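Local coordinates for membrane protein (Acinetobacter baumannii AB307-0294, PDB 5DL5) that forms a beta-barrel channel of the OprD porin family in the outer membrane and probably lets small solutes, including some antibiotics, pass across it, at residues A[38-43]-A[417-422]; A[378-383]-A[396-401]. All coordinates share one frame; numbering follows the deposited sequence.

Overall arrangement
Strand 29-43, near the N terminus, and strand 416-428, near the C terminus, meet in contact 1 (38-43 with 417-422), which brings the two ends of the chain together and closes the barrel over the 374-residue separation of its segments. Contact 2 (378-383 with 396-401) is far more local: it pairs strands 371-384 and 394-404 of a single hairpin and lies wholly within the long loop that contact 1 closes. Strand 394-404 is also the neighbour of strand 416-428, so the contacts lie side by side in the wall, their centres about 10 Å apart, linked by probable hydrogen bonds from Arg398 N to Arg420 O and from Glu418 N to Ser400 O.

Contact 1 of 2, residues A[38-43]-A[417-422]; sequences YLTRDK and NEWRIF. With C8E ((hydroxyethyloxy)tri(ethyloxy)octane), chain B.
Glu418 swings CG away from its own backbone nitrogen (chi1 178°) and runs on extended, while Arg41 sets CG beside its nitrogen (chi1 -71°) and stretches out to NE; the two chains thus rise together and bring guanidinium to carboxylate. Arg41 grips side-on, both nitrogens on one oxygen: NE lies 2.8 Å from Glu418 OE2 and NH2 lies 2.9 Å from that same OE2. They approach from one face of the carboxylate, with the two planes 53° apart. Arg420 completes the salt-bridge network, its NH2 reaching Glu418 OE1 at 3.0 Å on the syn side. One carboxylate therefore holds two arginines and probably offsets part of their combined charge. Both also bind the detergent: Arg420 NH2 gives a nearly straight bond to O21 of C8E (2.7 Å), and Arg41 NH1 donates to O15 of the same C8E molecule (2.9 Å). Leu39 lies alongside Arg420, and Leu39 CD1 is 3.7 Å from Arg420 NE.

On the other face, Tyr38 and Ile421 point the same way, their CD1 atoms 4.1 Å apart. Thr40 OG1 and Asn417 O share a water, which donates to the carbonyl. Asn417 turns its amide oxygen to Arg403, on the next strand. Backbone bonds join Tyr38 to Ile421, Thr40 to Trp419 and Asp42 to Asn417, the one from Tyr38 N being weak. These pairs form the antiparallel seam between first and last strands that closes an outer-membrane beta-barrel; the arginines with their bound detergent are consistent with the basic channel lining of OprD-family porins.

Contact 2 of 2, residues A[378-383]-A[396-401]; sequences FNQVKY and RIRNSY
Phe378-Tyr383 and Arg396-Tyr401 run antiparallel at 174°, their axes 4.7 Å apart, with paired backbone bonds at Asn379-Asn399 and Val381-Ile397 and the non-hydrogen-bonded pairs Phe378-Ser400, Gln380-Arg398 and Lys382-Arg396 between and beside them. The latter three pairs put their side chains on one face. There Phe378 presents the edge of its ring to a face of the Arg398 guanidinium: the planes are almost perpendicular, and CE1 comes 3.4 Å from Arg398 NE, toward the rim of the group. Arg398 reaches this place through a first torsion of 72°, with CG between backbone nitrogen and carbonyl carbon, and a bend at chi3. The same ring edge meets the Ser400 hydroxyl, with CD1 3.6 Å from Ser400 OG, which is hydrogen-bonded to Glu376. A further ring, Tyr322, meets Phe378 from outside the hairpin.

Gln380 slants across the aliphatic part of Arg398, its OE1 3.3 Å from Arg398 CD. A water joins their polar ends, donating to Gln380 OE1 at 2.6 Å and accepting from Arg398 NH1 at 2.9 Å in the guanidinium plane. Lys382 lies extended alongside Arg396, and its CD packs 3.7 Å from Arg396 CG. Arg396 bends at chi3, and its NH1 forms a salt bridge with Asp424 on strand 416-428.

On the opposite face Asn379 hydrogen-bonds through OD1 to Thr355 and Trp353 of strand 351-365, beyond the hairpin. Strands 371-384 and 394-404, consecutive in the chain and paired antiparallel, form a beta-hairpin, the unit from which outer-membrane barrel walls are built, and the file of basic residues along one face recalls the arginine- and lysine-lined channels of OprD-family porins.

Contact 1 of 2, residues A[38-43]-A[417-422]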
ATOM      1  N   TYR A  38      -0.736   9.601  14.485  1.00 36.36           N
ATOM      2  CA  TYR A  38       0.030   9.230  15.645  1.00 35.33           C
ATOM      3  C   TYR A  38       0.471   7.808  15.382  1.00 37.05           C
ATOM      4  O   TYR A  38      -0.413   6.943  15.143  1.00 35.30           O
ATOM      5  CB  TYR A  38      -0.951   9.182  16.774  1.00 38.39           C
ATOM      6  CG  TYR A  38      -0.400   8.796  18.122  1.00 41.46           C
ATOM      7  CD1 TYR A  38      -0.271   7.461  18.504  1.00 43.40           C
ATOM      8  CD2 TYR A  38      -0.070   9.764  19.061  1.00 46.73           C
ATOM      9  CE1 TYR A  38       0.216   7.106  19.756  1.00 43.55           C
ATOM     10  CE2 TYR A  38       0.431   9.412  20.318  1.00 46.49           C
ATOM     11  CZ  TYR A  38       0.567   8.073  20.637  1.00 45.80           C
ATOM     12  OH  TYR A  38       1.071   7.760  21.867  1.00 45.58           O
ATOM     13  N   LEU A  39       1.777   7.532  15.428  1.00 35.09           N
ATOM     14  CA  LEU A  39       2.276   6.185  15.282  1.00 36.24           C
ATOM     15  C   LEU A  39       3.482   6.059  16.209  1.00 37.98           C
ATOM     16  O   LEU A  39       4.455   6.809  16.104  1.00 36.58           O
ATOM     17  CB  LEU A  39       2.666   5.922  13.817  1.00 35.57           C
ATOM     18  CG  LEU A  39       2.980   4.491  13.365  1.00 36.55           C
ATOM     19  CD1 LEU A  39       2.914   4.320  11.790  1.00 37.98           C
ATOM     20  CD2 LEU A  39       4.250   3.970  13.972  1.00 37.06           C
ATOM     21  N   THR A  40       3.403   5.115  17.128  1.00 38.18           N
ATOM     22  CA  THR A  40       4.502   4.822  18.022  1.00 39.90           C
ATOM     23  C   THR A  40       4.812   3.319  18.025  1.00 38.04           C
ATOM     24  O   THR A  40       3.913   2.454  18.004  1.00 38.87           O
ATOM     25  CB  THR A  40       4.145   5.215  19.507  1.00 43.42           C
ATOM     26  OG1 THR A  40       3.126   4.348  20.003  1.00 40.92           O
ATOM     27  CG2 THR A  40       3.670   6.692  19.650  1.00 44.60           C
ATOM     28  N   ARG A  41       6.078   2.997  18.175  1.00 40.26           N
ATOM     29  CA  ARG A  41       6.591   1.614  18.334  1.00 41.17           C
ATOM     30  C   ARG A  41       7.565   1.592  19.527  1.00 47.11           C
ATOM     31  O   ARG A  41       8.630   2.288  19.504  1.00 42.45           O
ATOM     32  CB  ARG A  41       7.410   1.279  17.120  1.00 41.20           C
ATOM     33  CG  ARG A  41       6.541   1.103  15.882  1.00 41.53           C
ATOM     34  CD  ARG A  41       7.150   0.201  14.769  1.00 42.68           C
ATOM     35  NE  ARG A  41       6.210   0.237  13.644  1.00 41.94           N
ATOM     36  CZ  ARG A  41       6.458  -0.173  12.411  1.00 39.64           C
ATOM     37  NH1 ARG A  41       7.611  -0.610  12.100  1.00 39.60           N
ATOM     38  NH2 ARG A  41       5.545  -0.088  11.492  1.00 39.60           N
ATOM     39  N   ASP A  42       7.176   0.842  20.575  1.00 46.51           N
ATOM     40  CA  ASP A  42       7.982   0.605  21.761  1.00 46.49           C
ATOM     41  C   ASP A  42       8.706  -0.691  21.582  1.00 45.12           C
ATOM     42  O   ASP A  42       8.074  -1.732  21.377  1.00 47.92           O
ATOM     43  CB  ASP A  42       7.080   0.541  22.983  1.00 50.82           C
ATOM     44  CG  ASP A  42       6.340   1.882  23.208  1.00 60.17           C
ATOM     45  OD1 ASP A  42       6.630   2.908  22.532  1.00 59.29           O
ATOM     46  OD2 ASP A  42       5.410   1.935  24.033  1.00 67.79           O
ATOM     47  N   LYS A  43      10.014  -0.659  21.624  1.00 44.57           N
ATOM     48  CA  LYS A  43      10.846  -1.857  21.361  1.00 47.24           C
ATOM     49  C   LYS A  43      11.673  -2.244  22.626  1.00 50.33           C
ATOM     50  O   LYS A  43      11.648  -1.535  23.601  1.00 51.38           O
ATOM     51  CB  LYS A  43      11.657  -1.627  20.103  1.00 47.27           C
ATOM     52  CG  LYS A  43      10.801  -1.200  18.893  1.00 46.03           C
ATOM     53  CD  LYS A  43      11.440  -1.817  17.681  1.00 49.71           C
ATOM     54  CE  LYS A  43      10.846  -1.319  16.385  1.00 49.60           C
ATOM     55  NZ  LYS A  43      11.716  -1.721  15.291  1.00 53.65           N
ATOM     56  N   ASN A 417       5.445  -3.294  20.484  1.00 38.95           N
ATOM     57  CA  ASN A 417       4.109  -2.913  20.762  1.00 40.41           C
ATOM     58  C   ASN A 417       3.936  -1.619  19.953  1.00 37.97           C
ATOM     59  O   ASN A 417       4.531  -0.590  20.296  1.00 41.38           O
ATOM     60  CB  ASN A 417       3.959  -2.662  22.297  1.00 44.18           C
ATOM     61  CG  ASN A 417       4.385  -3.931  23.143  1.00 52.53           C
ATOM     62  OD1 ASN A 417       4.480  -5.069  22.640  1.00 57.22           O
ATOM     63  ND2 ASN A 417       4.673  -3.719  24.423  1.00 60.49           N
ATOM     64  N   GLU A 418       3.019  -1.636  19.046  1.00 36.21           N
ATOM     65  CA  GLU A 418       2.787  -0.548  18.106  1.00 37.66           C
ATOM     66  C   GLU A 418       1.410  -0.008  18.371  1.00 38.69           C
ATOM     67  O   GLU A 418       0.478  -0.781  18.516  1.00 39.37           O
ATOM     68  CB  GLU A 418       2.794  -0.976  16.652  1.00 35.60           C
ATOM     69  CG  GLU A 418       2.503   0.209  15.680  1.00 37.67           C
ATOM     70  CD  GLU A 418       2.581  -0.105  14.170  1.00 41.54           C
ATOM     71  OE1 GLU A 418       1.749  -0.797  13.660  1.00 45.53           O
ATOM     72  OE2 GLU A 418       3.469   0.413  13.453  1.00 47.97           O
ATOM     73  N   TRP A 419       1.269   1.300  18.407  1.00 35.99           N
ATOM     74  CA  TRP A 419      -0.087   1.909  18.302  1.00 38.46           C
ATOM     75  C   TRP A 419      -0.137   2.864  17.119  1.00 36.34           C
ATOM     76  O   TRP A 419       0.846   3.635  16.950  1.00 34.57           O
ATOM     77  CB  TRP A 419      -0.378   2.758  19.503  1.00 40.77           C
ATOM     78  CG  TRP A 419      -0.711   1.967  20.695  1.00 45.60           C
ATOM     79  CD1 TRP A 419       0.157   1.566  21.655  1.00 48.91           C
ATOM     80  CD2 TRP A 419      -2.024   1.565  21.138  1.00 48.35           C
ATOM     81  NE1 TRP A 419      -0.500   0.890  22.604  1.00 50.85           N
ATOM     82  CE2 TRP A 419      -1.841   0.864  22.341  1.00 52.11           C
ATOM     83  CE3 TRP A 419      -3.321   1.719  20.627  1.00 51.22           C
ATOM     84  CZ2 TRP A 419      -2.913   0.320  23.079  1.00 53.42           C
ATOM     85  CZ3 TRP A 419      -4.397   1.125  21.315  1.00 54.99           C
ATOM     86  CH2 TRP A 419      -4.176   0.432  22.538  1.00 56.13           C
ATOM     87  N   ARG A 420      -1.286   2.914  16.454  1.00 35.84           N
ATOM     88  CA  ARG A 420      -1.564   3.905  15.385  1.00 37.94           C
ATOM     89  C   ARG A 420      -2.921   4.453  15.576  1.00 38.55           C
ATOM     90  O   ARG A 420      -3.886   3.718  15.792  1.00 38.45           O
ATOM     91  CB  ARG A 420      -1.520   3.420  13.950  1.00 38.07           C
ATOM     92  CG  ARG A 420      -0.348   2.591  13.586  1.00 38.31           C
ATOM     93  CD  ARG A 420      -0.383   2.257  12.078  1.00 38.74           C
ATOM     94  NE  ARG A 420       0.681   1.320  11.869  1.00 38.58           N
ATOM     95  CZ  ARG A 420       0.897   0.631  10.724  1.00 42.48           C
ATOM     96  NH1 ARG A 420       0.201   0.854   9.584  1.00 39.85           N
ATOM     97  NH2 ARG A 420       1.838  -0.277  10.730  1.00 41.23           N
ATOM     98  N   ILE A 421      -3.006   5.786  15.505  1.00 36.23           N
ATOM     99  CA  ILE A 421      -4.276   6.424  15.561  1.00 37.71           C
ATOM    100  C   ILE A 421      -4.336   7.469  14.410  1.00 39.08           C
ATOM    101  O   ILE A 421      -3.348   8.320  14.304  1.00 38.57           O
ATOM    102  CB  ILE A 421      -4.443   7.128  16.898  1.00 38.88           C
ATOM    103  CG1 ILE A 421      -4.233   6.130  18.044  1.00 42.19           C
ATOM    104  CG2 ILE A 421      -5.788   7.826  16.978  1.00 39.93           C
ATOM    105  CD1 ILE A 421      -4.164   6.753  19.386  1.00 44.75           C
ATOM    106  N   PHE A 422      -5.498   7.510  13.703  1.00 36.45           N
ATOM    107  CA  PHE A 422      -5.688   8.389  12.580  1.00 38.24           C
ATOM    108  C   PHE A 422      -7.081   8.930  12.631  1.00 38.33           C
ATOM    109  O   PHE A 422      -8.016   8.170  12.658  1.00 36.27           O
ATOM    110  CB  PHE A 422      -5.474   7.634  11.247  1.00 40.28           C
ATOM    111  CG  PHE A 422      -4.020   7.366  10.946  1.00 40.74           C
ATOM    112  CD1 PHE A 422      -3.176   8.405  10.427  1.00 39.00           C
ATOM    113  CD2 PHE A 422      -3.472   6.100  11.142  1.00 42.02           C
ATOM    114  CE1 PHE A 422      -1.829   8.176  10.144  1.00 37.59           C
ATOM    115  CE2 PHE A 422      -2.092   5.889  10.863  1.00 43.26           C
ATOM    116  CZ  PHE A 422      -1.264   6.966  10.411  1.00 40.36           C
TER
HETATM  117  C6  C8E B 501      13.999   6.259   7.784  1.00 54.91           C
HETATM  118  C7  C8E B 501      12.968   6.203   8.948  1.00 51.18           C
HETATM  119  C8  C8E B 501      13.243   5.162  10.059  1.00 53.90           C
HETATM  120  O9  C8E B 501      12.041   4.547  10.648  1.00 41.62           O
HETATM  121  C10 C8E B 501      12.146   3.139  10.461  1.00 60.43           C
HETATM  122  C11 C8E B 501      11.608   2.754   9.071  1.00 52.13           C
HETATM  123  O12 C8E B 501      11.241   1.393   9.013  1.00 64.71           O
HETATM  124  C13 C8E B 501      10.175   0.961   9.871  1.00 56.96           C
HETATM  125  C14 C8E B 501       8.858   0.987   9.141  1.00 55.62           C
HETATM  126  O15 C8E B 501       8.106  -0.219   9.240  1.00 63.94           O
HETATM  127  C16 C8E B 501       8.716  -1.457   8.845  1.00 67.29           C
HETATM  128  C17 C8E B 501       7.563  -2.281   8.276  1.00 73.13           C
HETATM  129  O18 C8E B 501       6.361  -1.819   8.965  1.00 77.61           O
HETATM  130  C19 C8E B 501       5.178  -1.775   8.155  1.00 78.88           C
HETATM  131  C20 C8E B 501       3.997  -1.420   9.043  1.00 69.34           C
HETATM  132  O21 C8E B 501       2.660  -1.589   8.491  1.00 63.28           O
HETATM  133  O   HOH W   1       3.900   2.117  21.085  1.00 50.24           O

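Contact 2 of 2, residues A[378-383]-A[396-401]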
ATOM      1  N   PHE A 378      -3.199  -8.403  16.362  1.00 36.80           N
ATOM      2  CA  PHE A 378      -3.634  -7.080  15.855  1.00 37.30           C
ATOM      3  C   PHE A 378      -5.075  -6.787  16.313  1.00 38.23           C
ATOM      4  O   PHE A 378      -5.963  -7.721  16.268  1.00 36.35           O
ATOM      5  CB  PHE A 378      -3.585  -7.194  14.313  1.00 35.31           C
ATOM      6  CG  PHE A 378      -4.229  -5.994  13.598  1.00 35.91           C
ATOM      7  CD1 PHE A 378      -3.484  -4.820  13.414  1.00 35.96           C
ATOM      8  CD2 PHE A 378      -5.530  -6.037  13.134  1.00 34.81           C
ATOM      9  CE1 PHE A 378      -4.068  -3.719  12.739  1.00 37.07           C
ATOM     10  CE2 PHE A 378      -6.137  -4.910  12.552  1.00 34.64           C
ATOM     11  CZ  PHE A 378      -5.397  -3.786  12.306  1.00 32.91           C
ATOM     12  N   ASN A 379      -5.356  -5.546  16.734  1.00 36.22           N
ATOM     13  CA  ASN A 379      -6.710  -5.102  16.951  1.00 38.08           C
ATOM     14  C   ASN A 379      -6.881  -3.726  16.337  1.00 39.82           C
ATOM     15  O   ASN A 379      -5.974  -2.870  16.451  1.00 39.16           O
ATOM     16  CB  ASN A 379      -7.064  -5.054  18.406  1.00 40.14           C
ATOM     17  CG  ASN A 379      -7.254  -6.436  18.981  1.00 43.48           C
ATOM     18  OD1 ASN A 379      -8.342  -6.974  18.946  1.00 41.00           O
ATOM     19  ND2 ASN A 379      -6.144  -7.052  19.458  1.00 44.69           N
ATOM     20  N   GLN A 380      -8.009  -3.539  15.680  1.00 39.71           N
ATOM     21  CA  GLN A 380      -8.378  -2.227  15.225  1.00 42.65           C
ATOM     22  C   GLN A 380      -9.824  -1.967  15.514  1.00 41.22           C
ATOM     23  O   GLN A 380     -10.664  -2.783  15.259  1.00 42.21           O
ATOM     24  CB  GLN A 380      -8.095  -2.046  13.706  1.00 41.63           C
ATOM     25  CG  GLN A 380      -8.570  -0.684  13.221  1.00 42.37           C
ATOM     26  CD  GLN A 380      -8.049  -0.391  11.818  1.00 48.32           C
ATOM     27  OE1 GLN A 380      -6.876  -0.112  11.604  1.00 48.14           O
ATOM     28  NE2 GLN A 380      -8.916  -0.496  10.865  1.00 46.54           N
ATOM     29  N   VAL A 381     -10.094  -0.836  16.107  1.00 39.17           N
ATOM     30  CA  VAL A 381     -11.417  -0.306  16.170  1.00 40.59           C
ATOM     31  C   VAL A 381     -11.492   0.941  15.289  1.00 41.47           C
ATOM     32  O   VAL A 381     -10.593   1.837  15.312  1.00 40.74           O
ATOM     33  CB  VAL A 381     -11.784   0.088  17.587  1.00 43.73           C
ATOM     34  CG1 VAL A 381     -13.124   0.832  17.617  1.00 46.02           C
ATOM     35  CG2 VAL A 381     -11.853  -1.138  18.475  1.00 45.40           C
ATOM     36  N   LYS A 382     -12.572   1.010  14.558  1.00 41.80           N
ATOM     37  CA  LYS A 382     -12.803   2.113  13.656  1.00 44.73           C
ATOM     38  C   LYS A 382     -14.210   2.636  13.805  1.00 44.62           C
ATOM     39  O   LYS A 382     -15.170   1.814  13.905  1.00 49.05           O
ATOM     40  CB  LYS A 382     -12.557   1.660  12.206  1.00 44.04           C
ATOM     41  CG  LYS A 382     -12.759   2.848  11.255  1.00 50.46           C
ATOM     42  CD  LYS A 382     -12.185   2.670   9.844  1.00 52.81           C
ATOM     43  CE  LYS A 382     -12.171   4.057   9.241  1.00 59.08           C
ATOM     44  NZ  LYS A 382     -11.566   4.029   7.906  1.00 61.19           N
ATOM     45  N   TYR A 383     -14.375   3.958  13.847  1.00 40.81           N
ATOM     46  CA  TYR A 383     -15.685   4.609  13.822  1.00 43.32           C
ATOM     47  C   TYR A 383     -15.752   5.583  12.628  1.00 46.43           C
ATOM     48  O   TYR A 383     -14.864   6.470  12.511  1.00 45.78           O
ATOM     49  CB  TYR A 383     -15.905   5.403  15.132  1.00 44.99           C
ATOM     50  CG  TYR A 383     -17.161   6.091  15.104  1.00 49.05           C
ATOM     51  CD1 TYR A 383     -18.367   5.364  15.015  1.00 53.34           C
ATOM     52  CD2 TYR A 383     -17.233   7.469  15.086  1.00 51.15           C
ATOM     53  CE1 TYR A 383     -19.586   6.009  14.899  1.00 54.08           C
ATOM     54  CE2 TYR A 383     -18.456   8.101  15.003  1.00 54.37           C
ATOM     55  CZ  TYR A 383     -19.608   7.376  14.893  1.00 57.10           C
ATOM     56  OH  TYR A 383     -20.822   8.044  14.834  1.00 59.85           O
ATOM     57  N   ARG A 396      -9.580   5.755  13.570  1.00 39.31           N
ATOM     58  CA  ARG A 396      -9.047   4.371  13.489  1.00 40.30           C
ATOM     59  C   ARG A 396      -8.067   4.348  14.614  1.00 41.33           C
ATOM     60  O   ARG A 396      -7.188   5.236  14.671  1.00 37.31           O
ATOM     61  CB  ARG A 396      -8.147   4.140  12.290  1.00 42.01           C
ATOM     62  CG  ARG A 396      -8.923   3.899  11.086  1.00 50.31           C
ATOM     63  CD  ARG A 396      -8.136   3.355   9.904  1.00 50.24           C
ATOM     64  NE  ARG A 396      -6.885   4.024   9.557  1.00 56.35           N
ATOM     65  CZ  ARG A 396      -6.694   5.191   8.928  1.00 58.42           C
ATOM     66  NH1 ARG A 396      -7.666   6.043   8.667  1.00 58.88           N
ATOM     67  NH2 ARG A 396      -5.460   5.558   8.611  1.00 62.82           N
ATOM     68  N   ILE A 397      -8.193   3.379  15.513  1.00 39.72           N
ATOM     69  CA  ILE A 397      -7.279   3.163  16.601  1.00 41.20           C
ATOM     70  C   ILE A 397      -6.841   1.704  16.424  1.00 40.13           C
ATOM     71  O   ILE A 397      -7.668   0.827  16.363  1.00 38.71           O
ATOM     72  CB  ILE A 397      -7.876   3.277  18.003  1.00 44.08           C
ATOM     73  CG1 ILE A 397      -8.267   4.674  18.352  1.00 51.90           C
ATOM     74  CG2 ILE A 397      -6.841   2.847  19.033  1.00 44.44           C
ATOM     75  CD1 ILE A 397      -9.381   5.195  17.483  1.00 56.15           C
ATOM     76  N   ARG A 398      -5.555   1.461  16.343  1.00 38.86           N
ATOM     77  CA  ARG A 398      -5.086   0.149  16.089  1.00 38.75           C
ATOM     78  C   ARG A 398      -3.834  -0.148  16.886  1.00 39.41           C
ATOM     79  O   ARG A 398      -3.013   0.743  17.177  1.00 34.42           O
ATOM     80  CB  ARG A 398      -4.912  -0.119  14.600  1.00 39.17           C
ATOM     81  CG  ARG A 398      -3.806   0.521  13.894  1.00 40.75           C
ATOM     82  CD  ARG A 398      -3.669   0.138  12.413  1.00 38.73           C
ATOM     83  NE  ARG A 398      -2.509  -0.719  12.178  1.00 39.99           N
ATOM     84  CZ  ARG A 398      -2.144  -1.157  10.965  1.00 42.48           C
ATOM     85  NH1 ARG A 398      -2.838  -0.819   9.887  1.00 42.45           N
ATOM     86  NH2 ARG A 398      -1.177  -2.031  10.846  1.00 46.86           N
ATOM     87  N   ASN A 399      -3.728  -1.401  17.299  1.00 38.17           N
ATOM     88  CA  ASN A 399      -2.580  -1.883  18.060  1.00 41.42           C
ATOM     89  C   ASN A 399      -2.099  -3.266  17.574  1.00 42.49           C
ATOM     90  O   ASN A 399      -2.931  -4.153  17.213  1.00 38.43           O
ATOM     91  CB  ASN A 399      -2.975  -1.979  19.510  1.00 46.09           C
ATOM     92  CG  ASN A 399      -1.888  -2.649  20.373  1.00 51.62           C
ATOM     93  OD1 ASN A 399      -1.998  -3.829  20.787  1.00 47.46           O
ATOM     94  ND2 ASN A 399      -0.848  -1.915  20.643  1.00 50.64           N
ATOM     95  N   SER A 400      -0.766  -3.413  17.538  1.00 41.76           N
ATOM     96  CA  SER A 400      -0.077  -4.654  17.240  1.00 40.29           C
ATOM     97  C   SER A 400       0.852  -5.023  18.351  1.00 42.51           C
ATOM     98  O   SER A 400       1.734  -4.207  18.777  1.00 42.57           O
ATOM     99  CB  SER A 400       0.693  -4.560  15.955  1.00 38.21           C
ATOM    100  OG  SER A 400      -0.242  -4.604  14.947  1.00 38.63           O
ATOM    101  N   TYR A 401       0.667  -6.237  18.844  1.00 39.85           N
ATOM    102  CA  TYR A 401       1.636  -6.811  19.781  1.00 42.86           C
ATOM    103  C   TYR A 401       2.452  -7.856  18.940  1.00 40.00           C
ATOM    104  O   TYR A 401       1.866  -8.821  18.412  1.00 36.91           O
ATOM    105  CB  TYR A 401       0.933  -7.330  21.085  1.00 46.50           C
ATOM    106  CG  TYR A 401       1.791  -8.240  22.019  1.00 54.28           C
ATOM    107  CD1 TYR A 401       1.787  -9.614  21.813  1.00 61.51           C
ATOM    108  CD2 TYR A 401       2.497  -7.764  23.127  1.00 62.13           C
ATOM    109  CE1 TYR A 401       2.517 -10.505  22.569  1.00 61.54           C
ATOM    110  CE2 TYR A 401       3.223  -8.675  23.945  1.00 66.18           C
ATOM    111  CZ  TYR A 401       3.247 -10.058  23.616  1.00 65.38           C
ATOM    112  OH  TYR A 401       3.902 -11.096  24.316  1.00 70.74           O
TER
HETATM  113  O   HOH W   2      -5.324   0.552   9.587  1.00 50.57           O